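Local coordinates for sigma regulatory family protein-PP2C phosphatase (Chlamydia trachomatis serovar L2, PDB 6MAB) that probably acts as a phosphatase in sigma-factor regulation, seen here through its periplasmic sensor domain, which is thought to tie it to TCA cycle control, at residues 22-27 and 256-261; 36-41 and 144-149; 187-192 and 202-207. All coordinates share one frame; numbering follows the deposited sequence.

Contact 1 of 3, residues 22-27 and 256-261; sequences LFKAHT and ILTYEE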
loop_
_atom_site.group_PDB
_atom_site.type_symbol
_atom_site.label_atom_id
_atom_site.label_comp_id
_atom_site.label_asym_id
_atom_site.label_seq_id
_atom_site.Cartn_x
_atom_site.Cartn_y
_atom_site.Cartn_z
ATOM N N LEU A 22 -15.079 -1.002 4.874
ATOM C CA LEU A 22 -15.172 -2.328 4.285
ATOM C C LEU A 22 -15.362 -2.251 2.784
ATOM O O LEU A 22 -14.781 -3.050 2.046
ATOM C CB LEU A 22 -16.318 -3.112 4.922
ATOM C CG LEU A 22 -16.219 -3.376 6.429
ATOM C CD1 LEU A 22 -17.429 -4.174 6.901
ATOM C CD2 LEU A 22 -14.930 -4.097 6.793
ATOM N N PHE A 23 -16.183 -1.314 2.305
ATOM C CA PHE A 23 -16.366 -1.189 0.864
ATOM C C PHE A 23 -15.071 -0.797 0.187
ATOM O O PHE A 23 -14.740 -1.304 -0.893
ATOM C CB PHE A 23 -17.448 -0.162 0.526
ATOM C CG PHE A 23 -17.464 0.227 -0.929
ATOM C CD1 PHE A 23 -18.253 -0.462 -1.832
ATOM C CD2 PHE A 23 -16.680 1.269 -1.396
ATOM C CE1 PHE A 23 -18.259 -0.119 -3.167
ATOM C CE2 PHE A 23 -16.682 1.616 -2.732
ATOM C CZ PHE A 23 -17.478 0.920 -3.619
ATOM N N LYS A 24 -14.342 0.149 0.785
ATOM C CA LYS A 24 -13.096 0.592 0.171
ATOM C C LYS A 24 -12.054 -0.517 0.194
ATOM O O LYS A 24 -11.322 -0.709 -0.788
ATOM C CB LYS A 24 -12.600 1.865 0.878
ATOM C CG LYS A 24 -13.563 3.047 0.726
ATOM C CD LYS A 24 -13.169 4.216 1.628
ATOM C CE LYS A 24 -14.247 5.284 1.736
ATOM N NZ LYS A 24 -14.441 6.029 0.481
ATOM N N ALA A 25 -11.997 -1.274 1.296
ATOM C CA ALA A 25 -11.109 -2.426 1.389
ATOM C C ALA A 25 -11.416 -3.441 0.300
ATOM O O ALA A 25 -10.508 -3.976 -0.337
ATOM C CB ALA A 25 -11.242 -3.086 2.765
ATOM N N HIS A 26 -12.700 -3.735 0.091
ATOM C CA HIS A 26 -13.075 -4.711 -0.919
ATOM C C HIS A 26 -12.678 -4.236 -2.306
ATOM O O HIS A 26 -12.200 -5.026 -3.133
ATOM C CB HIS A 26 -14.578 -4.967 -0.839
ATOM C CG HIS A 26 -15.115 -5.774 -1.980
ATOM N ND1 HIS A 26 -15.034 -7.149 -2.022
ATOM C CD2 HIS A 26 -15.735 -5.398 -3.124
ATOM C CE1 HIS A 26 -15.587 -7.586 -3.140
ATOM N NE2 HIS A 26 -16.019 -6.543 -3.826
ATOM N N THR A 27 -12.830 -2.934 -2.572
ATOM C CA THR A 27 -12.413 -2.397 -3.861
ATOM C C THR A 27 -10.919 -2.612 -4.075
ATOM O O THR A 27 -10.484 -3.069 -5.139
ATOM C CB THR A 27 -12.780 -0.910 -3.950
ATOM O OG1 THR A 27 -14.205 -0.760 -3.858
ATOM C CG2 THR A 27 -12.316 -0.312 -5.273
ATOM N N ILE A 256 -6.875 0.579 6.396
ATOM C CA ILE A 256 -7.692 1.698 5.953
ATOM C C ILE A 256 -8.297 2.349 7.189
ATOM O O ILE A 256 -8.896 1.666 8.030
ATOM C CB ILE A 256 -8.799 1.258 4.977
ATOM C CG1 ILE A 256 -8.199 0.753 3.664
ATOM C CG2 ILE A 256 -9.720 2.399 4.646
ATOM C CD1 ILE A 256 -9.218 0.020 2.813
ATOM N N LEU A 257 -8.137 3.660 7.294
ATOM C CA LEU A 257 -8.766 4.472 8.329
ATOM C C LEU A 257 -9.850 5.302 7.659
ATOM O O LEU A 257 -9.543 6.134 6.805
ATOM C CB LEU A 257 -7.739 5.391 9.011
ATOM C CG LEU A 257 -8.335 6.475 9.920
ATOM C CD1 LEU A 257 -8.951 5.929 11.185
ATOM C CD2 LEU A 257 -7.216 7.483 10.268
ATOM N N THR A 258 -11.120 5.079 8.006
ATOM C CA THR A 258 -12.139 6.049 7.615
ATOM C C THR A 258 -12.400 6.983 8.794
ATOM O O THR A 258 -12.241 6.596 9.949
ATOM C CB THR A 258 -13.420 5.364 7.171
ATOM O OG1 THR A 258 -13.793 4.419 8.166
ATOM C CG2 THR A 258 -13.191 4.665 5.831
ATOM N N TYR A 259 -12.749 8.232 8.502
ATOM C CA TYR A 259 -12.901 9.197 9.582
ATOM C C TYR A 259 -13.852 10.292 9.136
ATOM O O TYR A 259 -14.110 10.478 7.939
ATOM C CB TYR A 259 -11.530 9.768 10.048
ATOM C CG TYR A 259 -10.758 10.599 9.008
ATOM C CD1 TYR A 259 -9.989 9.981 8.034
ATOM C CD2 TYR A 259 -10.817 11.991 9.009
ATOM C CE1 TYR A 259 -9.295 10.719 7.065
ATOM C CE2 TYR A 259 -10.111 12.737 8.047
ATOM C CZ TYR A 259 -9.365 12.082 7.085
ATOM O OH TYR A 259 -8.679 12.795 6.112
ATOM N N GLU A 260 -14.372 11.010 10.128
ATOM C CA GLU A 260 -15.386 12.033 9.920
ATOM C C GLU A 260 -15.372 12.948 11.134
ATOM O O GLU A 260 -14.993 12.532 12.235
ATOM C CB GLU A 260 -16.771 11.390 9.740
ATOM C CG GLU A 260 -17.919 12.367 9.564
ATOM C CD GLU A 260 -17.754 13.293 8.358
ATOM O OE1 GLU A 260 -16.895 14.220 8.396
ATOM O OE2 GLU A 260 -18.501 13.093 7.367
ATOM N N GLU A 261 -15.785 14.196 10.931
ATOM C CA GLU A 261 -15.931 15.099 12.064
ATOM C C GLU A 261 -16.900 14.516 13.084
ATOM O O GLU A 261 -17.976 14.037 12.738
ATOM C CB GLU A 261 -16.411 16.469 11.588
ATOM C CG GLU A 261 -15.417 17.155 10.678
ATOM C CD GLU A 261 -15.899 18.493 10.185
ATOM O OE1 GLU A 261 -16.570 19.209 10.955
ATOM O OE2 GLU A 261 -15.602 18.822 9.020
#

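Contact 2 of 3, residues 36-41 and 144-149; sequences IDILAL and GVLYTL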
loop_
_atom_site.group_PDB
_atom_site.type_symbol
_atom_site.label_atom_id
_atom_site.label_comp_id
_atom_site.label_asym_id
_atom_site.label_seq_id
_atom_site.Cartn_x
_atom_site.Cartn_y
_atom_site.Cartn_z
ATOM N N ILE A 36 -1.238 -12.541 -10.632
ATOM C CA ILE A 36 -1.375 -13.658 -11.553
ATOM C C ILE A 36 -1.562 -13.152 -12.971
ATOM O O ILE A 36 -0.953 -13.670 -13.919
ATOM C CB ILE A 36 -2.535 -14.563 -11.123
ATOM C CG1 ILE A 36 -2.129 -15.335 -9.874
ATOM C CG2 ILE A 36 -2.897 -15.528 -12.258
ATOM C CD1 ILE A 36 -3.244 -16.320 -9.395
ATOM N N ASP A 37 -2.448 -12.167 -13.147
ATOM C CA ASP A 37 -2.758 -11.677 -14.486
ATOM C C ASP A 37 -1.556 -10.974 -15.105
ATOM O O ASP A 37 -1.315 -11.097 -16.310
ATOM C CB ASP A 37 -3.971 -10.740 -14.455
ATOM C CG ASP A 37 -5.286 -11.475 -14.243
ATOM O OD1 ASP A 37 -5.316 -12.699 -14.452
ATOM O OD2 ASP A 37 -6.285 -10.814 -13.879
ATOM N N ILE A 38 -0.794 -10.223 -14.294
ATOM C CA ILE A 38 0.398 -9.551 -14.788
ATOM C C ILE A 38 1.466 -10.557 -15.203
ATOM O O ILE A 38 2.080 -10.410 -16.267
ATOM C CB ILE A 38 0.917 -8.570 -13.721
ATOM C CG1 ILE A 38 -0.088 -7.433 -13.550
ATOM C CG2 ILE A 38 2.267 -8.005 -14.134
ATOM C CD1 ILE A 38 0.176 -6.598 -12.328
ATOM N N LEU A 39 1.694 -11.606 -14.396
ATOM C CA LEU A 39 2.678 -12.620 -14.774
ATOM C C LEU A 39 2.237 -13.343 -16.041
ATOM O O LEU A 39 3.043 -13.596 -16.953
ATOM C CB LEU A 39 2.895 -13.618 -13.637
ATOM C CG LEU A 39 3.825 -14.818 -13.916
ATOM C CD1 LEU A 39 5.240 -14.337 -14.180
ATOM C CD2 LEU A 39 3.836 -15.805 -12.766
ATOM N N ALA A 40 0.955 -13.673 -16.123
ATOM C CA ALA A 40 0.454 -14.370 -17.299
ATOM C C ALA A 40 0.616 -13.525 -18.558
ATOM O O ALA A 40 0.943 -14.056 -19.627
ATOM C CB ALA A 40 -1.014 -14.737 -17.098
ATOM N N LEU A 41 0.346 -12.218 -18.459
ATOM C CA LEU A 41 0.512 -11.322 -19.599
ATOM C C LEU A 41 1.973 -11.252 -20.002
ATOM O O LEU A 41 2.319 -11.420 -21.173
ATOM C CB LEU A 41 0.002 -9.911 -19.256
ATOM C CG LEU A 41 0.193 -8.833 -20.335
ATOM C CD1 LEU A 41 -0.524 -9.253 -21.627
ATOM C CD2 LEU A 41 -0.310 -7.473 -19.820
ATOM N N GLY A 144 13.916 -15.847 -9.746
ATOM C CA GLY A 144 13.863 -14.408 -9.807
ATOM C C GLY A 144 12.481 -13.951 -9.405
ATOM O O GLY A 144 11.642 -14.751 -8.979
ATOM N N VAL A 145 12.264 -12.655 -9.556
ATOM C CA VAL A 145 11.024 -12.012 -9.150
ATOM C C VAL A 145 10.579 -11.079 -10.264
ATOM O O VAL A 145 11.396 -10.356 -10.834
ATOM C CB VAL A 145 11.209 -11.246 -7.825
ATOM C CG1 VAL A 145 9.958 -10.413 -7.490
ATOM C CG2 VAL A 145 11.517 -12.238 -6.706
ATOM N N LEU A 146 9.287 -11.123 -10.604
ATOM C CA LEU A 146 8.674 -10.122 -11.477
ATOM C C LEU A 146 8.163 -8.996 -10.585
ATOM O O LEU A 146 7.274 -9.204 -9.746
ATOM C CB LEU A 146 7.540 -10.720 -12.300
ATOM C CG LEU A 146 6.881 -9.725 -13.263
ATOM C CD1 LEU A 146 7.881 -9.226 -14.292
ATOM C CD2 LEU A 146 5.696 -10.360 -13.980
ATOM N N TYR A 147 8.778 -7.817 -10.732
ATOM C CA TYR A 147 8.588 -6.664 -9.873
ATOM C C TYR A 147 7.869 -5.575 -10.667
ATOM O O TYR A 147 8.360 -5.157 -11.718
ATOM C CB TYR A 147 9.969 -6.209 -9.413
ATOM C CG TYR A 147 10.047 -4.984 -8.527
ATOM C CD1 TYR A 147 10.054 -3.717 -9.070
ATOM C CD2 TYR A 147 10.176 -5.110 -7.149
ATOM C CE1 TYR A 147 10.158 -2.578 -8.248
ATOM C CE2 TYR A 147 10.278 -3.984 -6.327
ATOM C CZ TYR A 147 10.277 -2.731 -6.888
ATOM O OH TYR A 147 10.395 -1.606 -6.091
ATOM N N THR A 148 6.704 -5.130 -10.187
ATOM C CA THR A 148 5.976 -4.057 -10.855
ATOM C C THR A 148 5.587 -2.957 -9.869
ATOM O O THR A 148 5.297 -3.205 -8.685
ATOM C CB THR A 148 4.730 -4.539 -11.605
ATOM O OG1 THR A 148 3.860 -5.203 -10.709
ATOM C CG2 THR A 148 5.101 -5.489 -12.733
ATOM N N LEU A 149 5.625 -1.729 -10.391
ATOM C CA LEU A 149 5.191 -0.514 -9.710
ATOM C C LEU A 149 4.117 0.163 -10.552
ATOM O O LEU A 149 4.342 0.438 -11.736
ATOM C CB LEU A 149 6.359 0.455 -9.515
ATOM C CG LEU A 149 7.591 -0.028 -8.760
ATOM C CD1 LEU A 149 8.661 1.066 -8.757
ATOM C CD2 LEU A 149 7.266 -0.456 -7.328
#

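Contact 3 of 3, residues 187-192 and 202-207; sequences LDLVSI and CDVFLR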
loop_
_atom_site.group_PDB
_atom_site.type_symbol
_atom_site.label_atom_id
_atom_site.label_comp_id
_atom_site.label_asym_id
_atom_site.label_seq_id
_atom_site.Cartn_x
_atom_site.Cartn_y
_atom_site.Cartn_z
ATOM N N LEU A 187 -2.345 15.069 6.373
ATOM C CA LEU A 187 -2.036 13.864 7.113
ATOM C C LEU A 187 -1.048 12.960 6.403
ATOM O O LEU A 187 -0.679 11.922 6.965
ATOM C CB LEU A 187 -3.304 13.047 7.379
ATOM C CG LEU A 187 -4.473 13.807 7.999
ATOM C CD1 LEU A 187 -5.632 12.855 8.227
ATOM C CD2 LEU A 187 -4.059 14.477 9.306
ATOM N N ASP A 188 -0.634 13.300 5.194
ATOM C CA ASP A 188 0.247 12.415 4.448
ATOM C C ASP A 188 1.599 12.284 5.157
ATOM O O ASP A 188 2.218 13.283 5.569
ATOM C CB ASP A 188 0.431 12.917 3.018
ATOM C CG ASP A 188 -0.839 12.786 2.163
ATOM O OD1 ASP A 188 -1.906 12.347 2.648
ATOM O OD2 ASP A 188 -0.749 13.153 0.989
ATOM N N LEU A 189 2.015 11.034 5.337
ATOM C CA LEU A 189 3.284 10.655 5.978
ATOM C C LEU A 189 3.382 11.205 7.404
ATOM O O LEU A 189 4.407 11.725 7.825
ATOM C CB LEU A 189 4.487 11.082 5.134
ATOM C CG LEU A 189 4.572 10.418 3.745
ATOM C CD1 LEU A 189 5.777 10.928 2.959
ATOM C CD2 LEU A 189 4.628 8.899 3.864
ATOM N N VAL A 190 2.303 11.037 8.148
ATOM C CA VAL A 190 2.192 11.352 9.563
ATOM C C VAL A 190 1.874 10.062 10.294
ATOM O O VAL A 190 1.182 9.185 9.766
ATOM C CB VAL A 190 1.100 12.418 9.805
ATOM C CG1 VAL A 190 0.836 12.626 11.277
ATOM C CG2 VAL A 190 1.517 13.748 9.120
ATOM N N SER A 191 2.387 9.947 11.515
ATOM C CA SER A 191 2.138 8.790 12.361
ATOM C C SER A 191 0.789 8.869 13.077
ATOM O O SER A 191 0.410 9.907 13.623
ATOM C CB SER A 191 3.246 8.658 13.402
ATOM O OG SER A 191 2.947 7.588 14.283
ATOM N N ILE A 192 0.076 7.740 13.111
ATOM C CA ILE A 192 -1.150 7.670 13.907
ATOM C C ILE A 192 -0.939 7.422 15.387
ATOM O O ILE A 192 -1.917 7.424 16.140
ATOM C CB ILE A 192 -2.073 6.548 13.410
ATOM C CG1 ILE A 192 -1.416 5.181 13.624
ATOM C CG2 ILE A 192 -2.418 6.780 11.937
ATOM C CD1 ILE A 192 -2.368 4.009 13.431
ATOM N N CYS A 202 10.360 2.007 7.912
ATOM C CA CYS A 202 11.054 0.951 7.191
ATOM C C CYS A 202 10.164 0.229 6.189
ATOM O O CYS A 202 10.698 -0.434 5.294
ATOM C CB CYS A 202 11.636 -0.052 8.183
ATOM S SG CYS A 202 12.831 0.717 9.290
ATOM N N ASP A 203 8.839 0.318 6.330
ATOM C CA ASP A 203 7.914 -0.347 5.409
ATOM C C ASP A 203 7.014 0.648 4.677
ATOM O O ASP A 203 5.909 0.285 4.237
ATOM C CB ASP A 203 7.063 -1.387 6.151
ATOM C CG ASP A 203 6.162 -0.768 7.221
ATOM O OD1 ASP A 203 6.211 0.462 7.432
ATOM O OD2 ASP A 203 5.392 -1.522 7.853
ATOM N N VAL A 204 7.463 1.894 4.551
ATOM C CA VAL A 204 6.693 2.976 3.958
ATOM C C VAL A 204 7.120 3.253 2.518
ATOM O O VAL A 204 6.287 3.583 1.680
ATOM C CB VAL A 204 6.833 4.251 4.827
ATOM C CG1 VAL A 204 6.288 5.472 4.115
ATOM C CG2 VAL A 204 6.135 4.073 6.171
ATOM N N PHE A 205 8.407 3.179 2.233
ATOM C CA PHE A 205 8.966 3.570 0.955
ATOM C C PHE A 205 9.394 2.317 0.182
ATOM O O PHE A 205 9.140 1.181 0.612
ATOM C CB PHE A 205 10.107 4.555 1.209
ATOM C CG PHE A 205 9.675 5.822 1.902
ATOM C CD1 PHE A 205 8.882 6.753 1.250
ATOM C CD2 PHE A 205 10.084 6.093 3.196
ATOM C CE1 PHE A 205 8.490 7.909 1.878
ATOM C CE2 PHE A 205 9.704 7.256 3.843
ATOM C CZ PHE A 205 8.922 8.175 3.195
ATOM N N LEU A 206 10.043 2.510 -0.968
ATOM C CA LEU A 206 10.401 1.374 -1.815
ATOM C C LEU A 206 11.634 0.638 -1.330
ATOM O O LEU A 206 11.876 -0.492 -1.763
ATOM C CB LEU A 206 10.635 1.821 -3.250
ATOM C CG LEU A 206 9.436 2.362 -4.012
ATOM C CD1 LEU A 206 9.879 2.823 -5.372
ATOM C CD2 LEU A 206 8.392 1.256 -4.146
ATOM N N ARG A 207 12.404 1.244 -0.427
ATOM C CA ARG A 207 13.575 0.634 0.169
ATOM C C ARG A 207 13.464 0.742 1.680
ATOM O O ARG A 207 12.885 1.697 2.201
ATOM C CB ARG A 207 14.864 1.307 -0.303
ATOM C CG ARG A 207 15.092 1.205 -1.790
ATOM C CD ARG A 207 16.250 2.097 -2.219
ATOM N NE ARG A 207 17.426 1.844 -1.402
ATOM C CZ ARG A 207 18.419 1.015 -1.709
ATOM N NH1 ARG A 207 18.424 0.323 -2.842
ATOM N NH2 ARG A 207 19.433 0.884 -0.862
#

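Contact 1 of 3, residues 22-27 and 256-261
Ile256 meets Lys24 and Ala25 where the long N-terminal helix 2-31 lies over a six-stranded antiparallel sheet. Together with a second, five-stranded sheet further along the fold, the layout is consistent with the double Cache (dCACHE) sensor fold. The helix segment and the strand segment run roughly antiparallel, at 146°, with their axes 9.2 Å apart at the closest.

The apolar contact belongs mainly to one methyl. Ile256 keeps CG1 beside its own backbone N (chi1 -66°) and its chain extended, which carries CD1 out to the helix backbone. There Ile256 CD1 comes within 3.4 Å of Ala25 CA and equally near Ala25 N, and 3.7 Å from Ala25 CB. It is also 3.9 Å from Lys24 C, so the methyl bears on the peptide joining Lys24 to Ala25, and the fit is tight. One step further along the strand face, Lys24 CD passes Thr258 CG2 at 4.2 Å, a looser, purely aliphatic touch.

The polar ends look to other partners. Lys24 starts toward the strand but leads away, and its NZ bonds to the carbonyl of Leu159; Thr258 OG1 bonds to Leu17 O, a second tie between the strand and the helix. No hydrogen bond joins 22-27 to 256-261 directly. Where the strand gives way to helix 262-267, Glu261 stands at the N-cap; Glu261 N donates to Glu260 OE1 at 2.8 Å (N-H...O 148°), and OE1 accepts with its anti lone pair.

Contact 2 of 3, residues 36-41 and 144-149
Leu146 rises from its strand to meet both Ile38 and Leu39 on one turn of helix 35-45, and all the contacts are between hydrocarbon groups. Its CG stands anti to the backbone N (chi1 -179°), which carries CD2 up to the helix: Leu146 CD2 lies 3.9 Å from Leu39 CA and 4.0 Å from Leu39 CD1. The two leucine side chains meet at a slant rather than end on. Leu39 leaves the helix pointing along its flank, and its outer end then bends nearer to the sheet.

Ile38 is directed toward the strand and uses its branch methyl, not its longer arm. CG2 is anti to the backbone N (chi1 -67°, measured to CG1) and sits between two partners, with Ile38 CG2 4.0 Å from Thr148 CG2 and 4.2 Å from Leu146 CD2. Thr148 thus offers its methyl to the helix.

Segments 36-41 and 144-149 cross at 111°, where helix 35-45 covers one face of the five-stranded antiparallel sheet, consistent with the first of two Cache-like modules in chain order. Leu130 of strand 126-135 touches both Ile38 and Thr148, Ile75 of strand 74-80 packs on Leu146 and Thr148, and loop residues Tyr72 and Leu48 adjoin Ile38 and Leu39.

Contact 3 of 3, residues 187-192 and 202-207
Leu189 reaches across to Val204 and Phe205 with its two end methyls, one for each partner. Its backbone has a left-handed conformation (phi 58°, psi 46°), and CB leaves it in the direction of 202-207. CB is still only a stem. At CG, which lies anti to the carbonyl carbon (chi1 -63°), the chain forks. CD1 continues the extended line from CA and comes up to the rim of the Phe205 ring, with Leu189 CD1 4.2 Å from Phe205 CZ. Because CD1 lies near the ring plane, it meets the edge and not a face; the leucine and phenylalanine side chains approach from opposite directions. CD2 branches off to the Val204 methyl, with Leu189 CD2 3.8 Å from Val204 CG1.

Both segments lie in the long irregular connection between strands 179-182 and 224-225 of the six-stranded sheet, the place where PAS-like domains such as Cache modules carry their helices and loops between the second and third strands. Within 202-207, Val204 CG1 also sits 3.7 Å above the plane of the Phe205 ring, over its centre. The same methyl therefore meets both Leu189 CD2 and a ring face, while the ring's edge takes Leu189 CD1. Val204 also touches Ile178 and Leu180; His119 of strand 113-119, from the other sheet, touches Leu189, and Arg118 NH1 bonds to Phe205 O.

From the N terminus the chain runs along helix 2-31, whose residues 22-27 form the first half of contact 1, then turns into helix 35-45. Contact 2 closes first, about 100 residues on, when strand 142-151 of the five-stranded sheet packs against that second helix. The chain then lays down the first two strands of the other sheet, and contact 3 closes a short loop in the connection to its third strand. Contact 1 closes last, at strand 254-261, and both others nest inside it; contacts 2 and 3 follow in series. Contacts 1 and 2 lie on opposite sides of the chain's centre. Contact 3 touches both: Leu187 packs on Tyr259, and Leu206 on Leu149 and Tyr147.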